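Local coordinates for pilin, type IV (Thermus thermophilus, PDB 4BHR), which is a type IV pilin, here its soluble domain without the N-terminal stretch, and probably serves in type IV pilus assembly at the cell envelope, at residues 30-35 with 52-57; 60-65 with 74-79. All blocks are in the same frame, centred on the assembly; numbering follows the deposited sequence.

Interaction 1 (30-35 with 52-57)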
# COMPACT_ATOMS: atom_id res chain seq x y z
N PRO A 30 6.78 4.71 8.78
CA PRO A 30 6.49 3.86 9.96
C PRO A 30 7.13 2.49 9.77
O PRO A 30 7.65 2.20 8.67
CB PRO A 30 4.97 3.74 9.96
CG PRO A 30 4.54 4.05 8.55
CD PRO A 30 5.59 4.99 7.97
N GLN A 31 7.10 1.68 10.83
CA GLN A 31 7.70 0.34 10.81
C GLN A 31 6.91 -0.54 9.82
O GLN A 31 5.70 -0.65 9.91
CB GLN A 31 7.53 -0.30 12.19
CG GLN A 31 8.06 -1.72 12.29
CD GLN A 31 9.56 -1.82 12.05
OE1 GLN A 31 10.31 -0.98 12.54
NE2 GLN A 31 9.99 -2.82 11.27
N LEU A 32 7.64 -1.11 8.87
CA LEU A 32 7.09 -1.95 7.83
C LEU A 32 7.90 -3.24 7.78
O LEU A 32 9.06 -3.26 8.24
CB LEU A 32 7.22 -1.23 6.48
CG LEU A 32 6.30 0.00 6.31
CD1 LEU A 32 6.58 0.67 4.97
CD2 LEU A 32 4.84 -0.44 6.36
N PRO A 33 7.31 -4.33 7.25
CA PRO A 33 5.97 -4.40 6.63
C PRO A 33 4.79 -4.59 7.58
O PRO A 33 4.95 -4.95 8.75
CB PRO A 33 6.06 -5.65 5.77
CG PRO A 33 6.93 -6.57 6.60
CD PRO A 33 7.97 -5.65 7.22
N GLN A 34 3.58 -4.27 7.07
CA GLN A 34 2.35 -4.38 7.88
C GLN A 34 1.22 -4.77 6.97
O GLN A 34 1.27 -4.51 5.79
CB GLN A 34 1.93 -3.06 8.54
CG GLN A 34 2.97 -2.49 9.51
CD GLN A 34 3.26 -3.36 10.74
OE1 GLN A 34 2.49 -4.26 11.10
NE2 GLN A 34 4.42 -3.09 11.39
N ALA A 35 0.21 -5.42 7.53
CA ALA A 35 -1.06 -5.60 6.82
C ALA A 35 -1.70 -4.24 6.49
O ALA A 35 -1.59 -3.29 7.24
CB ALA A 35 -2.03 -6.40 7.72
N VAL A 52 1.82 -3.82 3.01
CA VAL A 52 2.64 -2.68 2.67
C VAL A 52 4.07 -3.06 3.04
O VAL A 52 4.34 -3.48 4.18
CB VAL A 52 2.28 -1.45 3.54
CG1 VAL A 52 3.10 -0.24 3.08
CG2 VAL A 52 0.79 -1.11 3.39
N THR A 53 4.99 -2.87 2.07
CA THR A 53 6.39 -3.18 2.31
C THR A 53 7.24 -1.96 2.02
O THR A 53 6.90 -1.08 1.22
CB THR A 53 6.90 -4.35 1.40
OG1 THR A 53 6.55 -4.08 0.02
CG2 THR A 53 6.29 -5.67 1.85
N ALA A 54 8.39 -1.89 2.71
CA ALA A 54 9.33 -0.82 2.49
C ALA A 54 10.23 -1.10 1.29
O ALA A 54 10.80 -2.22 1.13
CB ALA A 54 10.17 -0.61 3.74
N ASN A 55 10.39 -0.08 0.46
CA ASN A 55 11.28 -0.18 -0.70
C ASN A 55 12.75 -0.11 -0.23
O ASN A 55 13.04 0.42 0.85
CB ASN A 55 11.02 0.97 -1.68
CG ASN A 55 9.69 0.81 -2.46
OD1 ASN A 55 8.81 0.04 -2.08
ND2 ASN A 55 9.54 1.61 -3.52
N ASN A 56 13.64 -0.71 -1.01
CA ASN A 56 15.05 -0.69 -0.63
C ASN A 56 15.66 0.72 -0.46
O ASN A 56 16.71 0.89 0.20
CB ASN A 56 15.85 -1.55 -1.63
CG ASN A 56 15.55 -3.05 -1.50
OD1 ASN A 56 15.21 -3.55 -0.43
ND2 ASN A 56 15.69 -3.76 -2.61
N ASP A 57 15.04 1.75 -1.04
CA ASP A 57 15.62 3.08 -0.93
C ASP A 57 15.48 3.68 0.45
O ASP A 57 16.04 4.75 0.73
CB ASP A 57 15.13 4.02 -2.06
CG ASP A 57 13.65 4.40 -1.93
OD1 ASP A 57 12.99 3.98 -0.97
OD2 ASP A 57 13.19 5.18 -2.79
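Gln-34 and Val-52 face each other as an antiparallel hydrogen-bonded pair, each giving and taking one backbone bond. Val-52 N donates to Gln-34 O at 2.9 Å, and Gln-34 N returns the bond to Val-52 O at 3.1 Å, less straight at 153°. A single such bridge is all that makes Gln-34 and Ala-35 an edge strand, and just before it the chain turns off the sheet at Pro-33, which follows a cis peptide bond. Pro-33 runs alongside Val-52 and Thr-53: Pro-33 CB lies 3.2 Å from Val-52 O, and Pro-33 CB touches the methyl Thr-53 CG2 at 3.9 Å. The turn is also tied from within: the amide of Gln-34 folds back, and its NE2 bonds to Gln-31 O at 3.1 Å, approaching from above that carbonyl's plane while the oxygen sits in the plane of the Gln-34 amide.

Apolar contact radiates from Leu-32, whose two methyls divide the work. With CG anti to the carbonyl carbon (chi1 -70°), CD2 meets Val-52 CG1 at 3.7 Å, whereas CD1 reaches onward to Ala-54 CB at 4.0 Å. The buried Val-52 is packed from elsewhere as well, by Phe-61 and by Val-14 and Val-18 of the helix 6-20, and Phe-61 also touches Leu-32. Two main-chain bonds thus set the register, while Leu-32 packs along Val-52 and Ala-54, beyond the last bond to the 34-35 side; the chemistry implies an edge strand that combines one two-bond bridge with leucine packing, at the surface of the domain.

Interaction 2 (60-65 with 74-79)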
# COMPACT_ATOMS: atom_id res chain seq x y z
N ASN A 60 10.58 5.14 0.17
CA ASN A 60 9.30 4.80 -0.46
C ASN A 60 8.79 3.45 -0.04
O ASN A 60 9.51 2.68 0.65
CB ASN A 60 9.50 4.88 -2.00
CG ASN A 60 9.54 6.30 -2.47
OD1 ASN A 60 8.54 7.02 -2.39
ND2 ASN A 60 10.72 6.76 -2.99
N PHE A 61 7.55 3.15 -0.44
CA PHE A 61 6.92 1.89 -0.03
C PHE A 61 6.07 1.37 -1.18
O PHE A 61 5.74 2.08 -2.13
CB PHE A 61 6.04 2.11 1.24
CG PHE A 61 5.00 3.20 1.05
CD1 PHE A 61 3.74 2.86 0.54
CD2 PHE A 61 5.26 4.53 1.36
CE1 PHE A 61 2.77 3.85 0.30
CE2 PHE A 61 4.32 5.52 1.13
CZ PHE A 61 3.06 5.19 0.61
N THR A 62 5.67 0.13 -1.06
CA THR A 62 4.78 -0.51 -2.07
C THR A 62 3.61 -1.14 -1.33
O THR A 62 3.78 -1.87 -0.35
CB THR A 62 5.52 -1.60 -2.87
OG1 THR A 62 6.62 -1.01 -3.58
CG2 THR A 62 4.57 -2.26 -3.94
N VAL A 63 2.40 -0.89 -1.83
CA VAL A 63 1.19 -1.50 -1.29
C VAL A 63 0.74 -2.53 -2.29
O VAL A 63 0.61 -2.20 -3.49
CB VAL A 63 0.05 -0.42 -1.16
CG1 VAL A 63 -1.18 -1.06 -0.51
CG2 VAL A 63 0.54 0.75 -0.33
N THR A 64 0.52 -3.75 -1.82
CA THR A 64 0.12 -4.82 -2.74
C THR A 64 -1.10 -5.58 -2.26
O THR A 64 -1.14 -6.04 -1.14
CB THR A 64 1.26 -5.84 -2.90
OG1 THR A 64 2.44 -5.16 -3.37
CG2 THR A 64 0.81 -6.89 -3.96
N ALA A 65 -2.09 -5.73 -3.15
CA ALA A 65 -3.31 -6.47 -2.81
C ALA A 65 -3.48 -7.64 -3.77
O ALA A 65 -3.36 -7.51 -4.97
CB ALA A 65 -4.56 -5.59 -2.81
N SER A 74 -3.42 -9.36 -8.95
CA SER A 74 -3.07 -8.41 -7.88
C SER A 74 -2.86 -7.01 -8.46
O SER A 74 -2.61 -6.81 -9.66
CB SER A 74 -1.78 -8.87 -7.15
OG SER A 74 -0.69 -8.98 -8.05
N VAL A 75 -2.96 -6.02 -7.58
CA VAL A 75 -2.76 -4.66 -7.95
C VAL A 75 -1.82 -4.07 -6.89
O VAL A 75 -1.90 -4.45 -5.73
CB VAL A 75 -4.07 -3.88 -8.02
CG1 VAL A 75 -4.94 -4.15 -6.79
CG2 VAL A 75 -3.81 -2.40 -8.29
N SER A 76 -0.93 -3.23 -7.36
CA SER A 76 0.19 -2.64 -6.58
C SER A 76 0.27 -1.19 -6.75
O SER A 76 -0.14 -0.70 -7.78
CB SER A 76 1.50 -3.13 -7.17
OG SER A 76 1.99 -3.93 -6.21
N PHE A 77 0.76 -0.47 -5.74
CA PHE A 77 1.02 0.94 -5.92
C PHE A 77 2.39 1.22 -5.32
O PHE A 77 2.64 0.82 -4.20
CB PHE A 77 -0.06 1.83 -5.27
CG PHE A 77 0.26 3.27 -5.37
CD1 PHE A 77 1.06 3.88 -4.39
CD2 PHE A 77 -0.26 4.05 -6.41
CE1 PHE A 77 1.33 5.25 -4.47
CE2 PHE A 77 -0.01 5.39 -6.48
CZ PHE A 77 0.81 5.99 -5.50
N ASP A 78 3.27 1.86 -6.07
CA ASP A 78 4.69 2.08 -5.65
C ASP A 78 4.89 3.55 -5.47
O ASP A 78 4.68 4.32 -6.41
CB ASP A 78 5.63 1.53 -6.76
CG ASP A 78 7.12 1.68 -6.42
OD1 ASP A 78 7.45 2.37 -5.44
OD2 ASP A 78 7.94 1.07 -7.14
N SER A 79 5.12 4.00 -4.22
CA SER A 79 5.15 5.44 -3.97
C SER A 79 6.32 6.09 -4.65
O SER A 79 6.35 7.29 -4.82
CB SER A 79 5.25 5.73 -2.47
OG SER A 79 6.48 5.31 -1.92
O HOH W 1 7.62 -1.98 -5.81
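Ser-79 turns its hydroxyl between its backbone N and carbonyl carbon (chi1 66°), bringing OG to Asn-60 and Phe-61, while Asn-60 sends its CG beside its own backbone N (chi1 -75°) to meet it. The hydroxyl is gripped twice: OG donates to Asn-60 OD1 at 2.7 Å, on a lone pair in the carbonyl plane, and accepts from Phe-61 N at 2.8 Å. Phe-61 O closes the set by taking the N-H of Ser-79 in a nearly straight bond (174°). The Phe-61 ring lies over the serine, whose CB stands 3.8 Å from the ring centroid in a CH-pi contact, while Val-63 CG2 meets the ring at its edge.

Further along, the ladder is regular. Val-63 pairs with Phe-77 and Ala-65 with Val-75 as hydrogen-bonded pairs, the bond from Ala-65 N to Val-75 O measuring 2.9 Å. Their side chains share the face toward the helix 6-20, where Val-11, Arg-12 and Ala-15 touch Phe-77 and the ring of Phe-84 meets it edge-to-face. On the other face, Thr-64 OG1 lies 3.1 Å from Ser-76 OG. Thr-62 OG1 receives a 2.6 Å bond from a water that reaches Asp-78 OD2 only weakly; Asn-55 joins the two residues, its OD1 bonded to Thr-62 OG1 and its ND2 to Asp-78 OD1, which also accepts from Ser-80 N.

Apolar on the helix side and polar on the other, this is an antiparallel beta hairpin of the central strand 61-67 and its neighbour 74-78, as expected of the pilin fold, in which an N-terminal helix packs against an antiparallel sheet.

In the fold
From the N terminus, the chain runs through the helix 6-20 and a long loop before interaction 1 brings 52-57 back to 30-35, closing a loop of 16 residues that holds most of the strand 47-54 and the disulfide partner Cys-50; its other half, Cys-36, lies in the same loop. Interaction 2 opens only after that loop has closed, so the two are in series, neither nested nor crossed, and it encloses eight residues. They meet where 47-54 and 61-67 lie side by side: Thr-53 O takes the N-H of Thr-62, and the Asn-55 side chain reaches across from interaction 1. Together they join four successive strands of the antiparallel sheet.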